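Local atomic coordinates of UDP-4-amino-4,6-dideoxy-N-acetyl-beta-L-altrosamine transaminase (Helicobacter pylori, PDB entry 2FNU), a protein that transfers an amino group from L-glutamate to a UDP-linked 4-keto sugar, the second step in making the flagellin-modifying sugar pseudaminic acid. Residues 49-54 with 206-211; 116-121 with 145-150. One frame throughout, in Å; residues are numbered along the deposited sequence.

Contact 1: 49-54 with 206-211; sequences HALVFN and LFRSHG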
loop_
_atom_site.group_PDB
_atom_site.type_symbol
_atom_site.label_atom_id
_atom_site.label_comp_id
_atom_site.label_asym_id
_atom_site.label_seq_id
_atom_site.Cartn_x
_atom_site.Cartn_y
_atom_site.Cartn_z
ATOM N N HIS B 49 18.345 -6.121 -9.654
ATOM C CA HIS B 49 17.211 -6.388 -8.765
ATOM C C HIS B 49 16.056 -5.430 -8.976
ATOM O O HIS B 49 16.263 -4.259 -9.270
ATOM C CB HIS B 49 17.636 -6.247 -7.309
ATOM C CG HIS B 49 18.683 -7.222 -6.876
ATOM N ND1 HIS B 49 18.455 -8.578 -6.818
ATOM C CD2 HIS B 49 19.964 -7.034 -6.474
ATOM C CE1 HIS B 49 19.549 -9.183 -6.387
ATOM N NE2 HIS B 49 20.482 -8.271 -6.180
ATOM N N ALA B 50 14.839 -5.956 -8.819
ATOM C CA ALA B 50 13.615 -5.144 -8.838
ATOM C C ALA B 50 12.647 -5.670 -7.800
ATOM O O ALA B 50 12.511 -6.900 -7.618
ATOM C CB ALA B 50 12.968 -5.164 -10.216
ATOM N N LEU B 51 11.964 -4.736 -7.133
ATOM C CA LEU B 51 10.918 -5.096 -6.181
ATOM C C LEU B 51 9.718 -4.238 -6.476
ATOM O O LEU B 51 9.872 -3.011 -6.574
ATOM C CB LEU B 51 11.355 -4.764 -4.747
ATOM C CG LEU B 51 12.370 -5.697 -4.101
ATOM C CD1 LEU B 51 12.848 -5.081 -2.785
ATOM C CD2 LEU B 51 11.777 -7.093 -3.867
ATOM N N VAL B 52 8.540 -4.846 -6.591
ATOM C CA VAL B 52 7.338 -4.059 -6.854
ATOM C C VAL B 52 6.527 -3.869 -5.574
ATOM O O VAL B 52 6.559 -4.717 -4.660
ATOM C CB VAL B 52 6.471 -4.647 -7.992
ATOM C CG1 VAL B 52 7.230 -4.609 -9.318
ATOM C CG2 VAL B 52 6.086 -6.088 -7.684
ATOM N N PHE B 53 5.833 -2.727 -5.507
ATOM C CA PHE B 53 5.167 -2.234 -4.284
ATOM C C PHE B 53 3.780 -1.736 -4.642
ATOM O O PHE B 53 3.494 -1.523 -5.836
ATOM C CB PHE B 53 5.939 -1.036 -3.710
ATOM C CG PHE B 53 7.261 -1.390 -3.101
ATOM C CD1 PHE B 53 7.388 -1.571 -1.734
ATOM C CD2 PHE B 53 8.386 -1.555 -3.907
ATOM C CE1 PHE B 53 8.618 -1.910 -1.172
ATOM C CE2 PHE B 53 9.610 -1.894 -3.358
ATOM C CZ PHE B 53 9.733 -2.073 -1.989
ATOM N N ASN B 54 2.934 -1.495 -3.628
ATOM C CA ASN B 54 1.573 -1.041 -3.903
ATOM C C ASN B 54 1.512 0.365 -4.515
ATOM O O ASN B 54 0.515 0.745 -5.109
ATOM C CB ASN B 54 0.711 -1.085 -2.632
ATOM C CG ASN B 54 1.050 0.015 -1.665
ATOM O OD1 ASN B 54 0.351 1.069 -1.610
ATOM N ND2 ASN B 54 2.124 -0.167 -0.939
ATOM N N LEU B 206 12.282 -7.642 2.750
ATOM C CA LEU B 206 11.690 -7.958 4.050
ATOM C C LEU B 206 10.795 -6.815 4.547
ATOM O O LEU B 206 9.710 -7.064 5.106
ATOM C CB LEU B 206 12.778 -8.273 5.071
ATOM C CG LEU B 206 13.512 -9.580 4.798
ATOM C CD1 LEU B 206 14.830 -9.561 5.535
ATOM C CD2 LEU B 206 12.632 -10.767 5.234
ATOM N N PHE B 207 11.244 -5.575 4.334
ATOM C CA PHE B 207 10.492 -4.397 4.824
ATOM C C PHE B 207 9.126 -4.306 4.162
ATOM O O PHE B 207 8.158 -3.820 4.773
ATOM C CB PHE B 207 11.302 -3.142 4.537
ATOM C CG PHE B 207 10.782 -1.885 5.195
ATOM C CD1 PHE B 207 9.939 -1.006 4.492
ATOM C CD2 PHE B 207 11.196 -1.536 6.488
ATOM C CE1 PHE B 207 9.511 0.191 5.076
ATOM C CE2 PHE B 207 10.770 -0.360 7.081
ATOM C CZ PHE B 207 9.923 0.503 6.374
ATOM N N ARG B 208 9.052 -4.769 2.913
ATOM C CA ARG B 208 7.808 -4.771 2.138
ATOM C C ARG B 208 6.740 -5.722 2.702
ATOM O O ARG B 208 5.549 -5.550 2.445
ATOM C CB ARG B 208 8.129 -5.139 0.685
ATOM C CG ARG B 208 6.910 -5.193 -0.247
ATOM C CD ARG B 208 7.291 -5.597 -1.681
ATOM N NE ARG B 208 7.826 -6.965 -1.701
ATOM C CZ ARG B 208 8.283 -7.578 -2.789
ATOM N NH1 ARG B 208 8.254 -6.971 -3.984
ATOM N NH2 ARG B 208 8.747 -8.820 -2.682
ATOM N N SER B 209 7.190 -6.755 3.426
ATOM C CA SER B 209 6.287 -7.821 3.867
ATOM C C SER B 209 6.650 -8.311 5.270
ATOM O O SER B 209 7.168 -9.434 5.460
ATOM C CB SER B 209 6.278 -8.982 2.861
ATOM O OG SER B 209 5.172 -9.860 3.079
ATOM N N HIS B 210 6.365 -7.456 6.250
ATOM C CA HIS B 210 6.331 -7.834 7.665
ATOM C C HIS B 210 7.645 -8.189 8.349
ATOM O O HIS B 210 7.621 -8.529 9.544
ATOM C CB HIS B 210 5.340 -8.991 7.871
ATOM C CG HIS B 210 3.984 -8.706 7.311
ATOM N ND1 HIS B 210 3.191 -7.679 7.784
ATOM C CD2 HIS B 210 3.288 -9.295 6.308
ATOM C CE1 HIS B 210 2.060 -7.652 7.093
ATOM N NE2 HIS B 210 2.097 -8.618 6.188
ATOM N N GLY B 211 8.759 -8.119 7.622
ATOM C CA GLY B 211 10.031 -8.572 8.191
ATOM C C GLY B 211 10.115 -10.084 8.248
ATOM O O GLY B 211 11.068 -10.647 8.815
#
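Arg208, reaching from helix 198-208, lays its side chain across the end of strand 49-53 and shows how one long residue can join a helix to an edge strand by both its aliphatic and its charged part. CG stands anti to the backbone N and the chain runs on extended until it bends at chi3 (64°), which swings the guanidinium round toward the strand's backbone. The straight portion lies against the Phe53 ring: Arg208 CB comes within 3.8 Å of Phe53 CE1, and Arg208 CD sits over one face, 4.1 Å from the centroid of the Phe53 ring and shifted toward its rim, a CH-pi contact. The guanidinium, by contrast, is too far for more than a weak cation-pi attraction, and its plane is turned 55° from the ring.

Beyond the bend, Arg208 NH1 donates to a lone pair of Val52 O in the carbonyl plane, 2.9 Å away, with an N-H...O angle of 154° and the oxygen lying a little out of the guanidinium plane. The same nitrogen makes a salt bridge to Glu38 OE1 of helix 32-45, and that carboxylate oxygen also accepts from Val52 N. Carboxylate, guanidinium and strand backbone thus fix one another, which probably favours the charged form of both side chains. Leu51 closes over a guanidinium face, its CD2 3.5 Å from Arg208 NH1 and 3.7 Å from Arg208 NH2.

On the strand's other edge, backbone bonds pair Leu51 with Val193 and Phe53 with Gly191. The arrangement belongs to the large domain of fold-type I pyridoxal-phosphate aminotransferases: a helix packed beside an outermost strand of a mixed seven-stranded sheet, near the cofactor pocket.

Contact 2: 116-121 with 145-150; sequences KLINER and KKHSLS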
loop_
_atom_site.group_PDB
_atom_site.type_symbol
_atom_site.label_atom_id
_atom_site.label_comp_id
_atom_site.label_asym_id
_atom_site.label_seq_id
_atom_site.Cartn_x
_atom_site.Cartn_y
_atom_site.Cartn_z
ATOM N N LYS B 116 27.385 23.250 -3.118
ATOM C CA LYS B 116 27.360 24.288 -2.096
ATOM C C LYS B 116 26.469 23.943 -0.906
ATOM O O LYS B 116 26.567 24.574 0.142
ATOM C CB LYS B 116 26.953 25.636 -2.695
ATOM C CG LYS B 116 25.543 25.688 -3.277
ATOM C CD LYS B 116 25.253 27.124 -3.717
ATOM C CE LYS B 116 23.932 27.254 -4.417
ATOM N NZ LYS B 116 23.834 28.606 -5.052
ATOM N N LEU B 117 25.605 22.935 -1.079
ATOM C CA LEU B 117 24.633 22.564 -0.050
ATOM C C LEU B 117 25.125 21.448 0.851
ATOM O O LEU B 117 24.477 21.128 1.856
ATOM C CB LEU B 117 23.326 22.108 -0.703
ATOM C CG LEU B 117 22.649 23.139 -1.601
ATOM C CD1 LEU B 117 21.472 22.473 -2.309
ATOM C CD2 LEU B 117 22.187 24.351 -0.818
ATOM N N ILE B 118 26.263 20.859 0.491
ATOM C CA ILE B 118 26.787 19.722 1.211
ATOM C C ILE B 118 27.523 20.171 2.468
ATOM O O ILE B 118 28.302 21.142 2.445
ATOM C CB ILE B 118 27.710 18.876 0.307
ATOM C CG1 ILE B 118 26.911 18.345 -0.888
ATOM C CG2 ILE B 118 28.332 17.718 1.093
ATOM C CD1 ILE B 118 27.729 17.611 -1.978
ATOM N N ASN B 119 27.248 19.486 3.566
ATOM C CA ASN B 119 27.927 19.757 4.823
ATOM C C ASN B 119 28.072 18.447 5.590
ATOM O O ASN B 119 27.780 17.368 5.047
ATOM C CB ASN B 119 27.147 20.806 5.631
ATOM C CG ASN B 119 25.724 20.363 5.948
ATOM O OD1 ASN B 119 25.503 19.242 6.388
ATOM N ND2 ASN B 119 24.761 21.242 5.724
ATOM N N GLU B 120 28.528 18.523 6.838
ATOM C CA GLU B 120 28.790 17.321 7.622
ATOM C C GLU B 120 27.552 16.463 7.889
ATOM O O GLU B 120 27.681 15.284 8.183
ATOM C CB GLU B 120 29.491 17.686 8.945
ATOM C CG GLU B 120 28.716 18.669 9.850
ATOM C CD GLU B 120 28.599 20.103 9.286
ATOM O OE1 GLU B 120 29.456 20.532 8.471
ATOM O OE2 GLU B 120 27.635 20.805 9.668
ATOM N N ARG B 121 26.364 17.057 7.751
ATOM C CA ARG B 121 25.109 16.341 8.020
ATOM C C ARG B 121 24.510 15.686 6.773
ATOM O O ARG B 121 23.546 14.913 6.882
ATOM C CB ARG B 121 24.080 17.309 8.591
ATOM C CG ARG B 121 24.466 17.843 9.964
ATOM C CD ARG B 121 23.356 18.674 10.598
ATOM N NE ARG B 121 23.651 18.890 12.013
ATOM C CZ ARG B 121 23.309 18.059 12.996
ATOM N NH1 ARG B 121 22.626 16.949 12.743
ATOM N NH2 ARG B 121 23.644 18.349 14.246
ATOM N N LYS B 145 29.871 10.361 -5.055
ATOM C CA LYS B 145 31.058 9.554 -4.752
ATOM C C LYS B 145 32.077 10.438 -4.029
ATOM O O LYS B 145 32.632 10.049 -3.003
ATOM C CB LYS B 145 31.650 8.961 -6.027
ATOM C CG LYS B 145 32.812 8.015 -5.779
ATOM C CD LYS B 145 33.222 7.322 -7.056
ATOM C CE LYS B 145 34.320 6.302 -6.780
ATOM N NZ LYS B 145 34.673 5.536 -8.013
ATOM N N LYS B 146 32.282 11.655 -4.544
ATOM C CA LYS B 146 33.272 12.567 -3.957
ATOM C C LYS B 146 32.980 12.815 -2.476
ATOM O O LYS B 146 33.898 12.831 -1.651
ATOM C CB LYS B 146 33.302 13.892 -4.739
ATOM C CG LYS B 146 34.196 14.985 -4.139
ATOM C CD LYS B 146 34.092 16.285 -4.944
ATOM C CE LYS B 146 35.017 17.347 -4.358
ATOM N NZ LYS B 146 34.931 18.613 -5.129
ATOM N N HIS B 147 31.701 13.005 -2.135
ATOM C CA HIS B 147 31.291 13.410 -0.787
ATOM C C HIS B 147 30.718 12.275 0.070
ATOM O O HIS B 147 30.154 12.517 1.135
ATOM C CB HIS B 147 30.315 14.586 -0.893
ATOM C CG HIS B 147 30.979 15.866 -1.302
ATOM N ND1 HIS B 147 31.683 16.644 -0.412
ATOM C CD2 HIS B 147 31.074 16.485 -2.504
ATOM C CE1 HIS B 147 32.165 17.702 -1.042
ATOM N NE2 HIS B 147 31.821 17.624 -2.316
ATOM N N SER B 148 30.911 11.041 -0.392
ATOM C CA SER B 148 30.461 9.846 0.335
ATOM C C SER B 148 28.969 9.909 0.646
ATOM O O SER B 148 28.543 9.600 1.759
ATOM C CB SER B 148 31.267 9.646 1.625
ATOM O OG SER B 148 32.642 9.493 1.314
ATOM N N LEU B 149 28.192 10.356 -0.345
ATOM C CA LEU B 149 26.732 10.398 -0.228
ATOM C C LEU B 149 26.127 9.324 -1.106
ATOM O O LEU B 149 26.712 8.941 -2.118
ATOM C CB LEU B 149 26.197 11.737 -0.731
ATOM C CG LEU B 149 26.893 13.010 -0.256
ATOM C CD1 LEU B 149 26.273 14.247 -0.918
ATOM C CD2 LEU B 149 26.835 13.101 1.252
ATOM N N SER B 150 24.921 8.878 -0.742
ATOM C CA SER B 150 24.165 7.991 -1.614
ATOM C C SER B 150 23.392 8.801 -2.639
ATOM O O SER B 150 22.761 9.803 -2.295
ATOM C CB SER B 150 23.176 7.163 -0.799
ATOM O OG SER B 150 23.869 6.300 0.089
#
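Ile118 presses its CD1 methyl over one face of the His147 ring, a CH-pi contact at the point where helix 137-146 ends in a Schellman motif and the chain turns toward strand 150-154. That methyl is 3.9 Å from the centroid of the His147 ring and approaches most closely at His147 CD2, 3.6 Å away. With Ile118 CG1 anti to the carbonyl carbon (chi1 -61°) and the chain extended to CD1, the other branch, CG2, stands anti to the backbone N and meets the ring separately, 3.8 Å from His147 ND1. Leu149 meets Ile118 tip to tip, CD1 to CD1, at 3.8 Å.

Farther out, the imidazole is steadied by Glu115, whose OE2 accepts from His147 NE2 and also forms a salt bridge with Lys146 NZ. Ile118 leans on Ile78 of strand 76-79, while Leu149 rests on Thr122 and Ile125 of strand 122-128, so the contact joins the helix end and the 116-121 loop to both strands. Ser148, with positive phi, reverses the chain after the helix, so that its sequence neighbours His147 and Leu149 can both meet Ile118. Across from it, the loop is shaped by an Asx turn, in which Asn119 OD1 accepts from Arg121 N at 2.7 Å.

The two contacts serve the same mixed sheet at different places: contact 1 flanks one of its two outermost strands within the chain, 49-53, whereas contact 2 packs beside the strands 76-79, 122-128 and 150-154. Their centres lie 28 Å apart and their nearest atoms about 15 Å, so they do not touch. Along the chain, contact 2 is nested within the loop that contact 1 closes. Contact 1 is buried and lies close to the active site, with the Phe53 side chain about 8 Å from the bound aminopyridoxal phosphate and that of Arg208 about 12 Å from the UDP-sugar ligand. Contact 2 sits at the surface, away from the cofactor and substrate sites, and joins the loop before strand 122-128 to the end of helix 137-146.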